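Local coordinates for glucokinase (Streptomyces griseus, PDB 3VGL), which probably catalyses the ATP-dependent phosphorylation of D-glucose to glucose 6-phosphate, as a zinc-containing glucokinase of the ROK family, at residues D123-I128 against A255-G260; W111-F116 against A294-G299; L250-A255 against E285-A290; L3-D8 against E58-G63; R238-G243 against D271-S276. All coordinates share one frame; numbering follows the deposited sequence.

Contact 1: residues D123-I128 against A255-G260; sequences DDVICI and AFIVGG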
# COMPACT_ATOMS: atom_id res chain seq x y z
N ASP A 123 32.00 8.91 12.34
CA ASP A 123 31.44 9.16 13.68
C ASP A 123 30.00 8.70 13.80
O ASP A 123 29.54 8.37 14.89
CB ASP A 123 31.50 10.64 14.04
CG ASP A 123 32.91 11.20 14.00
OD1 ASP A 123 33.04 12.36 13.56
OD2 ASP A 123 33.85 10.51 14.40
N ASP A 124 29.29 8.74 12.68
CA ASP A 124 27.85 8.42 12.64
C ASP A 124 27.61 7.49 11.47
O ASP A 124 27.65 7.92 10.32
CB ASP A 124 27.02 9.71 12.53
CG ASP A 124 27.32 10.69 13.65
OD1 ASP A 124 26.82 10.48 14.78
OD2 ASP A 124 28.09 11.66 13.42
N VAL A 125 27.40 6.21 11.76
CA VAL A 125 27.12 5.23 10.71
C VAL A 125 25.92 4.39 11.07
O VAL A 125 25.63 4.19 12.25
CB VAL A 125 28.32 4.29 10.36
CG1 VAL A 125 29.50 5.10 9.85
CG2 VAL A 125 28.71 3.42 11.54
N ILE A 126 25.24 3.89 10.05
CA ILE A 126 24.10 3.00 10.26
C ILE A 126 24.36 1.69 9.52
O ILE A 126 24.69 1.70 8.34
CB ILE A 126 22.80 3.66 9.74
CG1 ILE A 126 22.46 4.95 10.52
CG2 ILE A 126 21.61 2.68 9.80
CD1 ILE A 126 22.15 4.76 12.03
N CYS A 127 24.16 0.58 10.23
CA CYS A 127 24.30 -0.76 9.67
C CYS A 127 22.94 -1.43 9.51
O CYS A 127 22.04 -1.29 10.37
CB CYS A 127 25.15 -1.62 10.60
SG CYS A 127 25.40 -3.33 10.08
N ILE A 128 22.76 -2.12 8.38
CA ILE A 128 21.66 -3.06 8.22
C ILE A 128 22.26 -4.41 7.88
O ILE A 128 23.26 -4.48 7.17
CB ILE A 128 20.61 -2.68 7.13
CG1 ILE A 128 21.17 -2.73 5.71
CG2 ILE A 128 20.04 -1.30 7.43
CD1 ILE A 128 20.05 -2.71 4.62
N ALA A 255 27.70 7.12 6.38
CA ALA A 255 27.70 5.85 5.66
C ALA A 255 26.65 4.89 6.16
O ALA A 255 26.36 4.83 7.37
CB ALA A 255 29.09 5.20 5.75
N PHE A 256 26.12 4.13 5.21
CA PHE A 256 25.37 2.89 5.45
C PHE A 256 26.27 1.71 5.17
O PHE A 256 27.01 1.72 4.18
CB PHE A 256 24.14 2.82 4.55
CG PHE A 256 23.12 3.85 4.88
CD1 PHE A 256 22.36 3.72 6.04
CD2 PHE A 256 22.97 5.00 4.10
CE1 PHE A 256 21.44 4.70 6.40
CE2 PHE A 256 22.01 6.00 4.45
CZ PHE A 256 21.26 5.83 5.60
N ILE A 257 26.20 0.72 6.05
CA ILE A 257 27.03 -0.49 5.92
C ILE A 257 26.07 -1.66 5.88
O ILE A 257 25.27 -1.84 6.81
CB ILE A 257 28.04 -0.62 7.07
CG1 ILE A 257 28.90 0.64 7.16
CG2 ILE A 257 28.91 -1.87 6.86
CD1 ILE A 257 29.76 0.73 8.42
N VAL A 258 26.14 -2.43 4.80
CA VAL A 258 25.24 -3.56 4.59
C VAL A 258 25.97 -4.85 4.91
O VAL A 258 26.99 -5.16 4.27
CB VAL A 258 24.72 -3.59 3.13
CG1 VAL A 258 23.73 -4.74 2.95
CG2 VAL A 258 24.01 -2.27 2.80
N GLY A 259 25.45 -5.57 5.92
CA GLY A 259 26.06 -6.84 6.36
C GLY A 259 25.06 -7.97 6.19
O GLY A 259 24.15 -7.91 5.34
N GLY A 260 25.24 -9.02 6.98
CA GLY A 260 24.48 -10.25 6.80
C GLY A 260 25.19 -11.19 5.86
O GLY A 260 26.13 -10.80 5.18
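Ile126 and Phe256 lie side by side and point the same way from two parallel strands, with CB of Ile126 3.7 Å from CD1 of Phe256 and meeting the ring obliquely. Phe256 has CG anti to its carbonyl carbon (chi1 -67°), which brings CD1 and CE1 beside CB and CG2 of the isoleucine. Farther along the same face Ile128 and Val258 also run alongside each other, CG1 of Ile128 standing 4.1 Å from CG2 of Val258. The other face carries Val125, Cys127, Ala255 and Ile257; there the methyl CG2 of Val125 reaches CD1 of Ile257 at 4.3 Å. Between the faces the backbones are zipped by alternating bonds: Ile126 N gives to Ala255 O, Ile257 N to Ile126 O, Ile128 N to Ile257 O, and Gly259 N to Ile128 O, the last at 2.7 Å and nearly straight. Beyond it Gly260 touches the bound ATP analogue. Strand 125-130 is the middle strand of a five-stranded mixed sheet of the actin-like ATPase fold, with 255-259 beside it. Helix 227-251 covers the Ile126, Ile128 and Phe256 face through Leu244, Leu247 and Phe251, whereas helix 105-116 packs on Cys127 and Ile257 with Ala110 and Glu113.

Contact 2: residues W111-F116 against A294-G299; sequences WGEYRF and AAQLGG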
# COMPACT_ATOMS: atom_id res chain seq x y z
N TRP A 111 29.04 -2.48 15.46
CA TRP A 111 30.23 -2.25 16.26
C TRP A 111 31.48 -2.85 15.59
O TRP A 111 32.53 -2.18 15.50
CB TRP A 111 30.02 -2.77 17.69
CG TRP A 111 31.19 -2.47 18.57
CD1 TRP A 111 32.14 -3.34 19.02
CD2 TRP A 111 31.56 -1.18 19.08
NE1 TRP A 111 33.08 -2.67 19.78
CE2 TRP A 111 32.74 -1.35 19.84
CE3 TRP A 111 31.00 0.11 18.97
CZ2 TRP A 111 33.38 -0.28 20.49
CZ3 TRP A 111 31.64 1.17 19.61
CH2 TRP A 111 32.81 0.96 20.37
N GLY A 112 31.38 -4.09 15.10
CA GLY A 112 32.53 -4.74 14.41
C GLY A 112 32.99 -3.93 13.22
O GLY A 112 34.18 -3.74 13.01
N GLU A 113 32.04 -3.45 12.42
CA GLU A 113 32.38 -2.65 11.23
C GLU A 113 32.92 -1.28 11.60
O GLU A 113 33.81 -0.74 10.92
CB GLU A 113 31.17 -2.54 10.30
CG GLU A 113 30.87 -3.86 9.59
CD GLU A 113 31.98 -4.27 8.62
OE1 GLU A 113 32.48 -3.39 7.87
OE2 GLU A 113 32.32 -5.47 8.57
N TYR A 114 32.40 -0.71 12.68
CA TYR A 114 32.86 0.60 13.15
C TYR A 114 34.33 0.51 13.61
O TYR A 114 35.18 1.35 13.26
CB TYR A 114 31.95 1.11 14.27
CG TYR A 114 32.53 2.33 14.94
CD1 TYR A 114 32.60 3.55 14.27
CD2 TYR A 114 33.03 2.24 16.23
CE1 TYR A 114 33.16 4.67 14.89
CE2 TYR A 114 33.59 3.34 16.85
CZ TYR A 114 33.65 4.55 16.18
OH TYR A 114 34.21 5.63 16.81
N ARG A 115 34.63 -0.54 14.36
CA ARG A 115 35.97 -0.73 14.91
C ARG A 115 37.00 -1.25 13.90
O ARG A 115 38.17 -0.80 13.90
CB ARG A 115 35.91 -1.69 16.11
CG ARG A 115 35.14 -1.18 17.32
CD ARG A 115 35.84 -0.05 18.05
NE ARG A 115 37.28 -0.26 18.10
CZ ARG A 115 37.92 -0.94 19.05
NH1 ARG A 115 37.26 -1.49 20.07
NH2 ARG A 115 39.23 -1.06 18.97
N PHE A 116 36.59 -2.20 13.06
CA PHE A 116 37.55 -3.01 12.29
C PHE A 116 37.22 -3.08 10.80
O PHE A 116 37.96 -3.70 10.03
CB PHE A 116 37.62 -4.44 12.86
CG PHE A 116 37.82 -4.49 14.36
CD1 PHE A 116 39.00 -4.01 14.95
CD2 PHE A 116 36.85 -5.06 15.19
CE1 PHE A 116 39.18 -4.07 16.34
CE2 PHE A 116 37.02 -5.12 16.58
CZ PHE A 116 38.19 -4.62 17.15
N ALA A 294 29.60 -2.28 1.54
CA ALA A 294 29.54 -3.64 2.06
C ALA A 294 30.29 -3.71 3.39
O ALA A 294 31.33 -3.06 3.56
CB ALA A 294 30.19 -4.61 1.07
N ALA A 295 29.75 -4.49 4.32
CA ALA A 295 30.50 -4.86 5.52
C ALA A 295 31.83 -5.47 5.09
O ALA A 295 31.87 -6.44 4.33
CB ALA A 295 29.69 -5.86 6.36
N GLN A 296 32.92 -4.86 5.53
CA GLN A 296 34.25 -5.38 5.22
C GLN A 296 34.48 -6.79 5.77
O GLN A 296 35.22 -7.60 5.17
CB GLN A 296 35.31 -4.42 5.74
CG GLN A 296 35.50 -3.22 4.84
CD GLN A 296 36.66 -2.36 5.29
OE1 GLN A 296 37.52 -2.81 6.04
NE2 GLN A 296 36.66 -1.11 4.86
N LEU A 297 33.85 -7.08 6.91
CA LEU A 297 33.93 -8.39 7.53
C LEU A 297 32.86 -9.34 7.01
O LEU A 297 32.82 -10.52 7.41
CB LEU A 297 33.83 -8.26 9.06
CG LEU A 297 34.85 -7.33 9.73
CD1 LEU A 297 34.37 -6.94 11.14
CD2 LEU A 297 36.24 -7.96 9.75
N GLY A 298 31.99 -8.84 6.13
CA GLY A 298 30.92 -9.63 5.56
C GLY A 298 30.05 -10.18 6.67
O GLY A 298 29.82 -9.51 7.67
N GLY A 299 29.62 -11.43 6.50
CA GLY A 299 28.76 -12.10 7.47
C GLY A 299 29.40 -12.33 8.83
O GLY A 299 28.71 -12.67 9.80
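The last turn and a half of helix 105-116 faces a type I beta turn from Ala295 to Gly298, closed by Gly298 N to Ala295 O at 3.0 Å, with the CA atoms of Glu113 and Ala295 6.4 Å apart. This is a carboxylate gripping consecutive backbone amides of a turn, in the link between strand 291-294 and helix 301-311 of the actin-like ATPase fold of this ROK-family kinase. Glu113 leaves the helix with CG anti to its carbonyl carbon and then bends at chi2 (-66°), which turns its carboxylate to the turn. OE1 accepts Gln296 N at 2.8 Å, met on the syn side but 33° out of the carboxylate plane, while OE2 uses its syn lone pair for Leu297 N, also at 2.8 Å and straighter. OE1 additionally receives the amide of Ala118, just past the helix, so three N-H groups hold the carboxylate and fix its rotation. Such a set of donors would probably stabilise the charged form of the acid. The methyl of Ala295 lies beside the same group. Leu297 projects toward the helix, its CD1 approaching CB of Phe116 at 4.4 Å. Helix 301-311 closes over this side, with Ala301 against Glu113 and Val304 against Phe116. CB of Leu297 lies 3.2 Å from Glu113 OE2, the oxygen that takes its own amide, and its CD1 ends 3.7 Å from Gly112 O.

Contact 3: residues L250-A255 against E285-A290; sequences LFDPSA and EWRPHA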
# COMPACT_ATOMS: atom_id res chain seq x y z
N LEU A 250 15.93 9.63 8.53
CA LEU A 250 15.92 9.46 9.99
C LEU A 250 17.23 9.89 10.64
O LEU A 250 17.23 10.73 11.56
CB LEU A 250 15.59 8.02 10.34
CG LEU A 250 14.13 7.67 10.09
CD1 LEU A 250 13.97 6.23 9.60
CD2 LEU A 250 13.35 7.86 11.40
N PHE A 251 18.35 9.34 10.15
CA PHE A 251 19.65 9.43 10.85
C PHE A 251 20.68 10.32 10.15
O PHE A 251 21.63 10.79 10.79
CB PHE A 251 20.28 8.04 10.99
CG PHE A 251 19.53 7.12 11.92
CD1 PHE A 251 19.67 7.26 13.30
CD2 PHE A 251 18.74 6.09 11.41
CE1 PHE A 251 18.98 6.38 14.17
CE2 PHE A 251 18.05 5.23 12.28
CZ PHE A 251 18.19 5.37 13.66
N ASP A 252 20.52 10.51 8.84
CA ASP A 252 21.54 11.24 8.04
C ASP A 252 23.01 10.88 8.38
O ASP A 252 23.80 11.77 8.75
CB ASP A 252 21.31 12.77 8.15
CG ASP A 252 22.20 13.59 7.22
OD1 ASP A 252 22.42 13.15 6.07
OD2 ASP A 252 22.64 14.69 7.63
N PRO A 253 23.39 9.59 8.27
CA PRO A 253 24.77 9.18 8.62
C PRO A 253 25.73 9.50 7.48
O PRO A 253 25.30 9.83 6.37
CB PRO A 253 24.64 7.68 8.78
CG PRO A 253 23.64 7.33 7.70
CD PRO A 253 22.61 8.44 7.76
N SER A 254 27.04 9.38 7.72
CA SER A 254 28.00 9.52 6.64
C SER A 254 28.04 8.25 5.78
O SER A 254 28.37 8.32 4.59
CB SER A 254 29.39 9.82 7.20
OG SER A 254 29.78 8.84 8.13
N ALA A 255 27.70 7.12 6.38
CA ALA A 255 27.70 5.85 5.66
C ALA A 255 26.65 4.89 6.16
O ALA A 255 26.36 4.83 7.37
CB ALA A 255 29.09 5.20 5.75
N GLU A 285 18.82 16.79 -5.98
CA GLU A 285 20.17 17.35 -6.14
C GLU A 285 20.57 18.28 -5.00
O GLU A 285 21.75 18.70 -4.91
CB GLU A 285 20.22 18.13 -7.46
CG GLU A 285 19.27 19.35 -7.47
CD GLU A 285 19.07 19.99 -8.82
OE1 GLU A 285 20.05 20.52 -9.40
OE2 GLU A 285 17.91 20.00 -9.29
N TRP A 286 19.62 18.56 -4.11
CA TRP A 286 19.75 19.64 -3.12
C TRP A 286 20.43 19.24 -1.82
O TRP A 286 20.83 20.12 -1.03
CB TRP A 286 18.37 20.27 -2.84
CG TRP A 286 17.74 20.81 -4.07
CD1 TRP A 286 16.68 20.27 -4.78
CD2 TRP A 286 18.13 21.99 -4.79
NE1 TRP A 286 16.40 21.06 -5.87
CE2 TRP A 286 17.26 22.12 -5.90
CE3 TRP A 286 19.13 22.97 -4.59
CZ2 TRP A 286 17.36 23.18 -6.81
CZ3 TRP A 286 19.23 24.02 -5.49
CH2 TRP A 286 18.35 24.12 -6.59
N ARG A 287 20.62 17.94 -1.62
CA ARG A 287 21.18 17.40 -0.38
C ARG A 287 22.23 16.30 -0.60
O ARG A 287 22.18 15.57 -1.60
CB ARG A 287 20.05 16.93 0.58
CG ARG A 287 19.08 15.87 0.05
CD ARG A 287 19.58 14.41 0.12
NE ARG A 287 19.93 13.92 1.44
CZ ARG A 287 19.07 13.48 2.35
NH1 ARG A 287 17.75 13.46 2.06
NH2 ARG A 287 19.53 13.07 3.55
N PRO A 288 23.17 16.16 0.34
CA PRO A 288 24.25 15.21 0.13
C PRO A 288 23.83 13.74 0.35
O PRO A 288 22.84 13.46 1.02
CB PRO A 288 25.30 15.61 1.18
CG PRO A 288 24.85 16.92 1.73
CD PRO A 288 23.37 16.92 1.58
N HIS A 289 24.60 12.84 -0.24
CA HIS A 289 24.30 11.41 -0.09
C HIS A 289 25.35 10.68 0.74
O HIS A 289 26.55 10.88 0.59
CB HIS A 289 24.15 10.75 -1.46
CG HIS A 289 25.32 10.95 -2.36
ND1 HIS A 289 25.38 11.99 -3.27
CD2 HIS A 289 26.48 10.27 -2.49
CE1 HIS A 289 26.53 11.94 -3.92
NE2 HIS A 289 27.21 10.90 -3.47
N ALA A 290 24.88 9.79 1.59
CA ALA A 290 25.76 8.89 2.34
C ALA A 290 26.42 7.90 1.41
O ALA A 290 25.91 7.63 0.31
CB ALA A 290 24.94 8.13 3.37
O HOH W 1 22.02 13.90 3.68
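A single water is gripped by Asp252 and Arg287 from the two sides of the contact: it donates to Asp252 OD1 at 2.5 Å and to Pro288 O at 2.8 Å, and accepts from Arg287 NH2 at 2.6 Å. The direct salt bridge from Asp252 OD1 to Arg287 NH2 is long, 3.8 Å, and the water bridges the two groups with shorter bonds. Both the carboxylate oxygen and the water lie at the guanidinium edge, in its plane, while the carboxylate is turned 67° against that plane. Arg287 folds back on its own segment through bends at chi2 (81°) and chi3 (59°), letting NE donate to Pro288 O at 3.0 Å; NH1 is taken up by Ile282 O. Asp252, the first residue past helix 227-251, takes a positive phi, and the contact joins this helix-to-strand connection to the loop before strand 291-294 of the actin-like ATPase fold. Ala290 points its methyl at residues 253-255, CB 3.5 Å from Pro253 O, and its CA makes a C-H...O contact with Ser254 O. The other carboxylate oxygen, Asp252 OD2, accepts the amides of Phe149 and Val151 of the second subunit, whose Val151 also packs against Arg287.

Contact 4: residues L3-D8 against E58-G63; sequences LTIGVD and EAVGIG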
# COMPACT_ATOMS: atom_id res chain seq x y z
N LEU A 3 42.34 -12.65 24.34
CA LEU A 3 41.40 -13.19 23.36
C LEU A 3 40.04 -13.41 23.97
O LEU A 3 39.92 -13.83 25.12
CB LEU A 3 41.91 -14.53 22.82
CG LEU A 3 43.34 -14.53 22.27
CD1 LEU A 3 43.69 -15.96 21.92
CD2 LEU A 3 43.45 -13.66 21.06
N THR A 4 39.00 -13.10 23.20
CA THR A 4 37.63 -13.43 23.58
C THR A 4 37.01 -14.25 22.47
O THR A 4 37.58 -14.36 21.38
CB THR A 4 36.79 -12.15 23.77
OG1 THR A 4 36.89 -11.37 22.57
CG2 THR A 4 37.33 -11.34 24.95
N ILE A 5 35.85 -14.85 22.75
CA ILE A 5 35.10 -15.55 21.73
C ILE A 5 33.88 -14.72 21.38
O ILE A 5 33.24 -14.18 22.26
CB ILE A 5 34.63 -16.95 22.25
CG1 ILE A 5 35.79 -17.94 22.22
CG2 ILE A 5 33.42 -17.48 21.44
CD1 ILE A 5 35.79 -18.87 21.02
N GLY A 6 33.60 -14.60 20.08
CA GLY A 6 32.30 -14.04 19.64
C GLY A 6 31.43 -15.18 19.11
O GLY A 6 31.93 -16.07 18.43
N VAL A 7 30.13 -15.15 19.44
CA VAL A 7 29.17 -16.14 18.93
C VAL A 7 27.99 -15.40 18.31
O VAL A 7 27.29 -14.65 19.02
CB VAL A 7 28.61 -17.06 20.06
CG1 VAL A 7 27.76 -18.20 19.47
CG2 VAL A 7 29.74 -17.63 20.91
N ASP A 8 27.77 -15.58 17.01
CA ASP A 8 26.64 -14.92 16.34
C ASP A 8 25.56 -15.96 16.19
O ASP A 8 25.77 -16.99 15.54
CB ASP A 8 27.11 -14.39 14.96
CG ASP A 8 26.02 -13.60 14.23
OD1 ASP A 8 24.87 -14.09 14.12
OD2 ASP A 8 26.33 -12.49 13.75
N GLU A 58 39.16 -15.36 27.40
CA GLU A 58 38.87 -14.56 28.59
C GLU A 58 37.37 -14.27 28.82
O GLU A 58 36.92 -14.10 29.95
CB GLU A 58 39.60 -13.24 28.47
CG GLU A 58 39.87 -12.52 29.77
CD GLU A 58 41.25 -11.87 29.77
OE1 GLU A 58 41.54 -11.08 28.86
OE2 GLU A 58 42.04 -12.17 30.69
N ALA A 59 36.61 -14.20 27.73
CA ALA A 59 35.20 -13.86 27.81
C ALA A 59 34.48 -14.34 26.57
O ALA A 59 35.12 -14.63 25.56
CB ALA A 59 35.02 -12.35 27.96
N VAL A 60 33.15 -14.34 26.63
CA VAL A 60 32.29 -14.72 25.49
C VAL A 60 31.32 -13.57 25.21
O VAL A 60 30.62 -13.11 26.12
CB VAL A 60 31.49 -16.04 25.77
CG1 VAL A 60 30.55 -16.38 24.62
CG2 VAL A 60 32.44 -17.23 26.02
N GLY A 61 31.29 -13.10 23.97
CA GLY A 61 30.25 -12.15 23.54
C GLY A 61 29.30 -12.86 22.60
O GLY A 61 29.73 -13.51 21.65
N ILE A 62 28.00 -12.70 22.85
CA ILE A 62 26.97 -13.30 22.03
C ILE A 62 26.28 -12.18 21.27
O ILE A 62 25.86 -11.19 21.90
CB ILE A 62 25.95 -14.03 22.92
CG1 ILE A 62 26.56 -15.30 23.50
CG2 ILE A 62 24.67 -14.33 22.12
CD1 ILE A 62 25.72 -15.96 24.60
N GLY A 63 26.22 -12.30 19.95
CA GLY A 63 25.34 -11.44 19.12
C GLY A 63 24.10 -12.25 18.80
O GLY A 63 24.18 -13.22 18.04
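Thr4 and Ala59 lie near the start of a parallel pairing of segments 3-8 and 58-63, inclined at 18°, of strands 3-9 and 57-64, carried first by backbone hydrogen bonds. Leu3 O accepts Glu58 N, and from there the bonds pass back and forth between the two strands: Ile5 N to Ala59 O at 2.9 Å, Gly61 N to Ile5 O, Val7 N to Gly61 O, and Gly63 N to Val7 O at 2.7 Å. Weaker C-H...O contacts fill in between them, such as Gly6 CA to Gly61 O at 3.3 Å. Apolar contacts form a second group. On the face of Ile5, Val7, Val60 and Ile62, the side chains of Val7 and Val60 cross obliquely, CG2 of Val7 meeting CG1 of Val60 at 4.0 Å; CG2 of Val7 stands anti to its carbonyl carbon, a branch choice that sets it against this neighbour. Val48 of helix 37-52 packs over both valines. On the other face CG2 of Thr4 touches CB of Ala59 at 3.9 Å, and Thr4 OG1 turns to Ala307 O of helix 301-311. Gly6, Gly61 and Gly63 bring only backbone to that face, where Asp8 touches the bound ATP analogue. The chemistry thus divides this strand pair: a valine- and isoleucine-lined side buried under a helix, and a side of glycines with little side-chain bulk, packed on helix 301-311 at Thr4 and Ala59 and reaching the nucleotide at Asp8.

Contact 5: residues R238-G243 against D271-S276; sequences RWAGAG and DPIRKS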
# COMPACT_ATOMS: atom_id res chain seq x y z
N ARG A 238 15.26 -2.88 -4.63
CA ARG A 238 14.13 -1.95 -4.60
C ARG A 238 13.75 -1.64 -3.16
O ARG A 238 13.64 -0.48 -2.75
CB ARG A 238 12.94 -2.57 -5.36
CG ARG A 238 11.56 -1.90 -5.17
CD ARG A 238 10.45 -2.83 -5.73
NE ARG A 238 9.10 -2.33 -5.50
CZ ARG A 238 7.97 -3.03 -5.68
NH1 ARG A 238 8.00 -4.29 -6.11
NH2 ARG A 238 6.80 -2.45 -5.44
N TRP A 239 13.57 -2.70 -2.39
CA TRP A 239 13.13 -2.53 -1.02
C TRP A 239 14.27 -2.15 -0.09
O TRP A 239 14.07 -1.35 0.86
CB TRP A 239 12.46 -3.80 -0.53
CG TRP A 239 11.20 -4.08 -1.27
CD1 TRP A 239 11.03 -5.01 -2.27
CD2 TRP A 239 9.93 -3.48 -1.05
NE1 TRP A 239 9.72 -4.98 -2.71
CE2 TRP A 239 9.03 -4.05 -1.97
CE3 TRP A 239 9.47 -2.49 -0.17
CZ2 TRP A 239 7.66 -3.68 -2.02
CZ3 TRP A 239 8.10 -2.11 -0.23
CH2 TRP A 239 7.23 -2.72 -1.15
N ALA A 240 15.46 -2.73 -0.30
CA ALA A 240 16.57 -2.40 0.59
C ALA A 240 16.97 -0.92 0.40
O ALA A 240 17.17 -0.19 1.38
CB ALA A 240 17.78 -3.33 0.34
N GLY A 241 17.09 -0.51 -0.85
CA GLY A 241 17.47 0.88 -1.17
C GLY A 241 16.45 1.91 -0.73
O GLY A 241 16.83 2.96 -0.21
N ALA A 242 15.16 1.62 -0.93
CA ALA A 242 14.10 2.54 -0.45
C ALA A 242 14.17 2.69 1.06
O ALA A 242 14.01 3.80 1.59
CB ALA A 242 12.71 2.06 -0.88
N GLY A 243 14.41 1.59 1.76
CA GLY A 243 14.53 1.65 3.21
C GLY A 243 15.76 2.43 3.65
O GLY A 243 15.71 3.14 4.64
N ASP A 271 25.92 -2.97 -5.42
CA ASP A 271 25.72 -2.04 -6.53
C ASP A 271 24.23 -1.77 -6.80
O ASP A 271 23.84 -0.60 -6.83
CB ASP A 271 26.49 -2.50 -7.78
CG ASP A 271 26.27 -1.58 -8.98
OD1 ASP A 271 26.78 -0.43 -8.98
OD2 ASP A 271 25.59 -2.00 -9.94
N PRO A 272 23.39 -2.83 -6.92
CA PRO A 272 21.96 -2.50 -7.07
C PRO A 272 21.38 -1.80 -5.85
O PRO A 272 20.51 -0.94 -6.02
CB PRO A 272 21.29 -3.86 -7.30
CG PRO A 272 22.34 -4.91 -7.01
CD PRO A 272 23.66 -4.24 -7.23
N ILE A 273 21.84 -2.15 -4.64
CA ILE A 273 21.30 -1.48 -3.44
C ILE A 273 21.66 0.01 -3.44
O ILE A 273 20.82 0.88 -3.19
CB ILE A 273 21.77 -2.16 -2.15
CG1 ILE A 273 21.07 -3.52 -2.05
CG2 ILE A 273 21.43 -1.30 -0.95
CD1 ILE A 273 21.45 -4.36 -0.77
N ARG A 274 22.92 0.30 -3.76
CA ARG A 274 23.40 1.68 -3.82
C ARG A 274 22.64 2.51 -4.86
O ARG A 274 22.25 3.66 -4.59
CB ARG A 274 24.91 1.70 -4.13
CG ARG A 274 25.56 3.07 -3.94
CD ARG A 274 27.08 2.99 -4.27
NE ARG A 274 27.79 2.05 -3.40
CZ ARG A 274 28.29 0.87 -3.78
NH1 ARG A 274 28.17 0.48 -5.06
NH2 ARG A 274 28.92 0.09 -2.92
N LYS A 275 22.46 1.94 -6.05
CA LYS A 275 21.74 2.63 -7.12
C LYS A 275 20.29 2.90 -6.69
O LYS A 275 19.75 3.98 -6.90
CB LYS A 275 21.80 1.81 -8.41
CG LYS A 275 23.16 1.90 -9.14
CD LYS A 275 23.25 0.89 -10.25
CE LYS A 275 24.46 1.17 -11.12
NZ LYS A 275 24.72 0.01 -12.02
N SER A 276 19.67 1.91 -6.06
CA SER A 276 18.32 2.10 -5.55
C SER A 276 18.23 3.20 -4.47
O SER A 276 17.34 4.04 -4.51
CB SER A 276 17.82 0.78 -4.96
OG SER A 276 16.53 0.99 -4.41
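Ser276 holds OG anti to its backbone N (chi1 178°), and Ile273 holds CG1 anti to its carbonyl carbon with the chain extended beyond (chi2 -180°); these torsions lay both side chains against the neighbouring helix. The hydroxyl comes down on the backbone at Gly241, OG 3.4 Å from Gly241 CA, with CB of Ser276 behind it at 3.8 Å. Its polar partner is Ala237 O, one turn before Gly241, to which Ser276 OG is hydrogen-bonded, and Arg238 O stands nearby at 3.6 Å. One turn earlier in its helix, Ile273 sends CD1 alongside the methyl of Ala240, 4.0 Å from its CB, and Ile273 O lies 3.9 Å from Gly241 CA. Since Gly241 has no side chain, the backbones draw close: its CA is 4.6 Å from that of Ser276, and the axes of segments 238-243 and 271-276 approach to 7.6 Å and cross at -48°. Ile273 also packs on Ala237 and Leu244 of the same partner helix, which extends the apolar strip on both sides of Ala240. Away from the interface, Arg238 forms a salt bridge with Glu235 and a second one with Asp163 of the third subunit, which ties this part of the helix to another subunit. A close helix-helix crossing at a glycine, Gly241 against Ser276 with Ala240 meeting Ile273 beside it, joins helices 227-251 and 267-280, which flank strand 255-259 in the chain of this actin-like ATPase fold.

How the contacts relate
Contact 4 closes first along the chain, within the N-terminal sheet; its centre is about 21 Å from that of contact 1, and contact 1 sits in the second sheet, which has the same 3-2-1-4-5 strand order. This repeated pattern fits the two-lobed actin-like ATPase fold, and both sheets send an end to the nucleotide. Contacts 1, 3 and 5 lie in the part built round the second sheet; contact 2 joins helix 105-116, which follows the first sheet, to it, its centre about 9 Å from that of contact 1, with Val258 O probably bonded to Ala295 N. Contact 3 shares Ala255 with contact 1; contacts 3 and 5 share helix 227-251 and touch the second subunit.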